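Local coordinates for nucleoporin NUP82 (Saccharomyces cerevisiae, PDB 3PBP), which serves as a structural component of the yeast nuclear pore complex and, through its N-terminal beta-propeller domain, binds the nucleoporin NUP116, at residues Tyr276-Pro289 with Ser336-Leu350. The protein carries 1 engineered substitution. Sequence-based numbering, arbitrary orientation.
Sequences YRLAKVQGPFTINP and SWDVDNYVYNNSLVL
Asn346 lies against the Phe285 ring, its CB directly over the centre of one face, 3.7 Å from the centroid in a CH-pi contact. Its amide is stacked on the ring, the two planes 18° apart. With CG beside the backbone N (chi1 -76°), the amide also reaches Gln282, and Asn346 ND2 gives a nearly straight hydrogen bond, in its own amide plane, to Gln282 OE1 at 3.1 Å. Gln282 runs alongside Tyr342, with CG at the edge of the phenol ring.

Toward the start of 276-289, Trp337 NE1 donates to Tyr276 O (2.9 Å), which lies in the indole plane, while Lys280 NZ forms a salt bridge with Asp340 OD1. In the other direction the backbones join as parallel strands, from Thr286 N to Asn346 O (3.0 Å) through Leu350 N to Asn288 O (2.8 Å).

Ser334 holds Gln282 NE2 through its carbonyl and Tyr342 OH through its hydroxyl. Ile287 and Leu348 both touch Leu327 of strand 323-329, the other neighbour of 347-355. Pro284 O accepts a hydrogen bond from Arg101 of the NUP116 chain, which also bonds the Ile287 backbone. Strand 286-288 is the outermost, within this chain, of a mixed sheet forming a beta-propeller blade in the NUP116-binding region.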
# COMPACT_ATOMS: atom_id res chain seq x y z
N TYR A 276 -12.13 -12.78 -6.89
CA TYR A 276 -11.14 -12.89 -5.81
C TYR A 276 -10.14 -11.74 -5.76
O TYR A 276 -9.29 -11.71 -4.88
CB TYR A 276 -10.35 -14.19 -5.94
CG TYR A 276 -11.21 -15.42 -6.01
CD1 TYR A 276 -11.72 -15.87 -7.22
CD2 TYR A 276 -11.51 -16.14 -4.86
CE1 TYR A 276 -12.51 -17.02 -7.28
CE2 TYR A 276 -12.30 -17.28 -4.90
CZ TYR A 276 -12.80 -17.72 -6.12
OH TYR A 276 -13.59 -18.84 -6.16
N ARG A 277 -10.25 -10.80 -6.68
CA ARG A 277 -9.31 -9.69 -6.70
C ARG A 277 -9.78 -8.42 -6.01
O ARG A 277 -8.99 -7.49 -5.81
CB ARG A 277 -8.91 -9.38 -8.15
CG ARG A 277 -8.34 -10.59 -8.85
CD ARG A 277 -7.21 -10.19 -9.74
NE ARG A 277 -7.67 -9.76 -11.05
CZ ARG A 277 -7.13 -8.75 -11.72
NH1 ARG A 277 -6.13 -8.06 -11.19
NH2 ARG A 277 -7.57 -8.45 -12.93
N LEU A 278 -11.07 -8.37 -5.66
CA LEU A 278 -11.62 -7.21 -4.97
C LEU A 278 -11.44 -7.43 -3.47
O LEU A 278 -12.18 -8.19 -2.86
CB LEU A 278 -13.10 -7.04 -5.30
CG LEU A 278 -13.39 -6.66 -6.76
CD1 LEU A 278 -14.88 -6.78 -7.04
CD2 LEU A 278 -12.90 -5.24 -7.02
N ALA A 279 -10.46 -6.77 -2.88
CA ALA A 279 -10.21 -6.95 -1.47
C ALA A 279 -10.16 -5.62 -0.74
O ALA A 279 -9.65 -4.63 -1.26
CB ALA A 279 -8.92 -7.69 -1.27
N LYS A 280 -10.70 -5.60 0.48
CA LYS A 280 -10.69 -4.38 1.26
C LYS A 280 -9.47 -4.31 2.17
O LYS A 280 -9.04 -5.32 2.74
CB LYS A 280 -11.98 -4.27 2.08
CG LYS A 280 -13.18 -3.90 1.24
CD LYS A 280 -14.39 -3.59 2.09
CE LYS A 280 -15.56 -3.13 1.21
NZ LYS A 280 -16.80 -2.78 1.98
N VAL A 281 -8.93 -3.10 2.29
CA VAL A 281 -7.76 -2.85 3.11
C VAL A 281 -7.88 -3.30 4.55
O VAL A 281 -8.94 -3.20 5.17
CB VAL A 281 -7.40 -1.37 3.17
CG1 VAL A 281 -5.95 -1.18 2.73
CG2 VAL A 281 -8.35 -0.57 2.31
N GLN A 282 -6.76 -3.78 5.07
CA GLN A 282 -6.66 -4.20 6.46
C GLN A 282 -5.80 -3.12 7.13
O GLN A 282 -5.01 -2.45 6.45
CB GLN A 282 -5.96 -5.56 6.55
CG GLN A 282 -6.68 -6.67 5.86
CD GLN A 282 -6.13 -8.03 6.23
OE1 GLN A 282 -5.84 -8.30 7.40
NE2 GLN A 282 -6.00 -8.91 5.24
N GLY A 283 -5.96 -2.94 8.44
CA GLY A 283 -5.19 -1.93 9.14
C GLY A 283 -6.02 -0.96 9.97
O GLY A 283 -7.25 -1.00 9.96
N PRO A 284 -5.36 -0.02 10.66
CA PRO A 284 -3.90 0.13 10.67
C PRO A 284 -3.17 -0.97 11.41
O PRO A 284 -3.71 -1.58 12.33
CB PRO A 284 -3.67 1.49 11.33
CG PRO A 284 -5.05 1.96 11.80
CD PRO A 284 -5.94 0.75 11.77
N PHE A 285 -1.93 -1.20 11.00
CA PHE A 285 -1.11 -2.18 11.65
C PHE A 285 -0.65 -1.56 12.95
O PHE A 285 -0.50 -0.34 13.06
CB PHE A 285 0.12 -2.51 10.81
CG PHE A 285 -0.06 -3.66 9.88
CD1 PHE A 285 -0.94 -3.57 8.81
CD2 PHE A 285 0.65 -4.82 10.06
CE1 PHE A 285 -1.11 -4.63 7.94
CE2 PHE A 285 0.50 -5.90 9.20
CZ PHE A 285 -0.38 -5.80 8.14
N THR A 286 -0.41 -2.41 13.93
CA THR A 286 0.09 -1.99 15.21
C THR A 286 1.61 -1.94 15.06
O THR A 286 2.20 -2.87 14.53
CB THR A 286 -0.34 -3.01 16.25
OG1 THR A 286 -1.45 -2.50 16.97
CG2 THR A 286 0.76 -3.33 17.19
N ILE A 287 2.25 -0.86 15.48
CA ILE A 287 3.72 -0.79 15.39
C ILE A 287 4.21 -0.74 16.83
O ILE A 287 4.25 0.33 17.44
CB ILE A 287 4.21 0.47 14.63
CG1 ILE A 287 3.65 0.48 13.20
CG2 ILE A 287 5.73 0.49 14.59
CD1 ILE A 287 4.09 1.67 12.38
N ASN A 288 4.60 -1.89 17.36
CA ASN A 288 5.03 -2.00 18.74
C ASN A 288 6.50 -2.35 18.93
O ASN A 288 6.98 -3.34 18.39
CB ASN A 288 4.17 -3.06 19.42
CG ASN A 288 4.23 -2.99 20.92
OD1 ASN A 288 5.11 -2.36 21.50
ND2 ASN A 288 3.29 -3.65 21.57
N PRO A 289 7.24 -1.55 19.71
CA PRO A 289 6.82 -0.34 20.43
C PRO A 289 7.13 0.93 19.63
O PRO A 289 8.27 1.16 19.26
CB PRO A 289 7.65 -0.42 21.70
CG PRO A 289 8.97 -0.95 21.18
CD PRO A 289 8.54 -2.04 20.23
N SER A 336 -8.51 -11.25 3.49
CA SER A 336 -9.80 -10.63 3.74
C SER A 336 -10.27 -9.87 2.50
O SER A 336 -9.50 -9.16 1.86
CB SER A 336 -9.69 -9.69 4.94
OG SER A 336 -10.95 -9.11 5.24
N TRP A 337 -11.55 -10.01 2.19
CA TRP A 337 -12.11 -9.35 1.02
C TRP A 337 -13.24 -8.38 1.33
O TRP A 337 -13.23 -7.27 0.79
CB TRP A 337 -12.62 -10.40 0.03
CG TRP A 337 -11.56 -11.26 -0.62
CD1 TRP A 337 -11.05 -11.11 -1.88
CD2 TRP A 337 -11.01 -12.48 -0.10
NE1 TRP A 337 -10.24 -12.17 -2.18
CE2 TRP A 337 -10.19 -13.03 -1.11
CE3 TRP A 337 -11.13 -13.16 1.11
CZ2 TRP A 337 -9.51 -14.23 -0.94
CZ3 TRP A 337 -10.44 -14.37 1.28
CH2 TRP A 337 -9.65 -14.89 0.25
N ASP A 338 -14.19 -8.78 2.18
CA ASP A 338 -15.34 -7.92 2.55
C ASP A 338 -15.09 -7.02 3.75
O ASP A 338 -15.16 -5.80 3.66
CB ASP A 338 -16.56 -8.74 2.95
CG ASP A 338 -16.71 -9.98 2.15
OD1 ASP A 338 -16.80 -9.86 0.92
OD2 ASP A 338 -16.74 -11.06 2.76
N VAL A 339 -14.84 -7.66 4.88
CA VAL A 339 -14.63 -6.97 6.15
C VAL A 339 -14.00 -5.58 6.11
O VAL A 339 -12.84 -5.42 5.72
CB VAL A 339 -13.81 -7.86 7.09
CG1 VAL A 339 -13.93 -7.34 8.50
CG2 VAL A 339 -14.28 -9.30 7.00
N ASP A 340 -14.79 -4.58 6.51
CA ASP A 340 -14.30 -3.20 6.57
C ASP A 340 -13.50 -3.06 7.85
O ASP A 340 -13.81 -3.69 8.86
CB ASP A 340 -15.44 -2.19 6.66
CG ASP A 340 -16.34 -2.21 5.45
OD1 ASP A 340 -15.81 -2.28 4.33
OD2 ASP A 340 -17.57 -2.14 5.65
N ASN A 341 -12.47 -2.23 7.81
CA ASN A 341 -11.64 -2.02 8.99
C ASN A 341 -11.20 -3.32 9.64
O ASN A 341 -11.11 -3.42 10.86
CB ASN A 341 -12.39 -1.16 9.98
CG ASN A 341 -12.83 0.14 9.37
OD1 ASN A 341 -11.99 0.98 9.01
ND2 ASN A 341 -14.14 0.32 9.20
N TYR A 342 -10.94 -4.32 8.81
CA TYR A 342 -10.48 -5.59 9.33
C TYR A 342 -9.07 -5.39 9.85
O TYR A 342 -8.21 -4.83 9.19
CB TYR A 342 -10.46 -6.65 8.24
CG TYR A 342 -10.12 -8.03 8.73
CD1 TYR A 342 -10.93 -8.69 9.65
CD2 TYR A 342 -9.03 -8.72 8.22
CE1 TYR A 342 -10.66 -10.00 10.05
CE2 TYR A 342 -8.75 -10.03 8.61
CZ TYR A 342 -9.57 -10.66 9.51
OH TYR A 342 -9.32 -11.96 9.85
N VAL A 343 -8.87 -5.83 11.07
CA VAL A 343 -7.58 -5.78 11.70
C VAL A 343 -7.55 -7.21 12.21
O VAL A 343 -8.61 -7.81 12.37
CB VAL A 343 -7.56 -4.82 12.89
CG1 VAL A 343 -6.34 -5.12 13.74
CG2 VAL A 343 -7.52 -3.39 12.41
N TYR A 344 -6.37 -7.76 12.43
CA TYR A 344 -6.27 -9.12 12.92
C TYR A 344 -4.90 -9.59 12.55
O TYR A 344 -4.59 -9.81 11.39
CB TYR A 344 -7.32 -10.07 12.33
CG TYR A 344 -7.10 -11.49 12.82
CD1 TYR A 344 -7.26 -11.81 14.18
CD2 TYR A 344 -6.60 -12.48 11.97
CE1 TYR A 344 -6.91 -13.08 14.68
CE2 TYR A 344 -6.25 -13.74 12.46
CZ TYR A 344 -6.40 -14.04 13.82
OH TYR A 344 -5.99 -15.27 14.29
N ASN A 345 -4.08 -9.73 13.56
CA ASN A 345 -2.72 -10.12 13.34
C ASN A 345 -2.02 -9.11 12.43
O ASN A 345 -1.00 -9.41 11.82
CB ASN A 345 -2.68 -11.54 12.78
CG ASN A 345 -3.08 -12.57 13.83
OD1 ASN A 345 -3.46 -12.21 14.94
ND2 ASN A 345 -3.00 -13.84 13.47
N ASN A 346 -2.60 -7.91 12.36
CA ASN A 346 -2.00 -6.82 11.60
C ASN A 346 -1.02 -6.24 12.61
O ASN A 346 -1.22 -5.15 13.14
CB ASN A 346 -3.04 -5.77 11.20
CG ASN A 346 -3.93 -6.21 10.03
OD1 ASN A 346 -4.51 -5.40 9.36
ND2 ASN A 346 -4.03 -7.51 9.81
N SER A 347 0.05 -6.99 12.87
CA SER A 347 1.03 -6.62 13.86
C SER A 347 2.47 -6.53 13.40
O SER A 347 3.00 -7.45 12.81
CB SER A 347 0.96 -7.61 15.03
OG SER A 347 2.12 -7.53 15.84
N LEU A 348 3.10 -5.40 13.69
CA LEU A 348 4.49 -5.16 13.37
C LEU A 348 5.24 -4.84 14.66
O LEU A 348 4.71 -4.18 15.56
CB LEU A 348 4.64 -4.00 12.40
CG LEU A 348 4.23 -4.24 10.96
CD1 LEU A 348 4.36 -2.95 10.20
CD2 LEU A 348 5.11 -5.33 10.36
N VAL A 349 6.48 -5.29 14.74
CA VAL A 349 7.29 -5.07 15.91
C VAL A 349 8.54 -4.29 15.52
O VAL A 349 9.14 -4.56 14.48
CB VAL A 349 7.68 -6.43 16.52
CG1 VAL A 349 8.69 -6.25 17.62
CG2 VAL A 349 6.44 -7.11 17.06
N LEU A 350 8.94 -3.33 16.35
CA LEU A 350 10.13 -2.52 16.08
C LEU A 350 11.39 -3.27 16.48
O LEU A 350 11.49 -3.71 17.62
CB LEU A 350 10.10 -1.21 16.87
CG LEU A 350 11.32 -0.30 16.65
CD1 LEU A 350 11.01 0.71 15.55
CD2 LEU A 350 11.65 0.43 17.92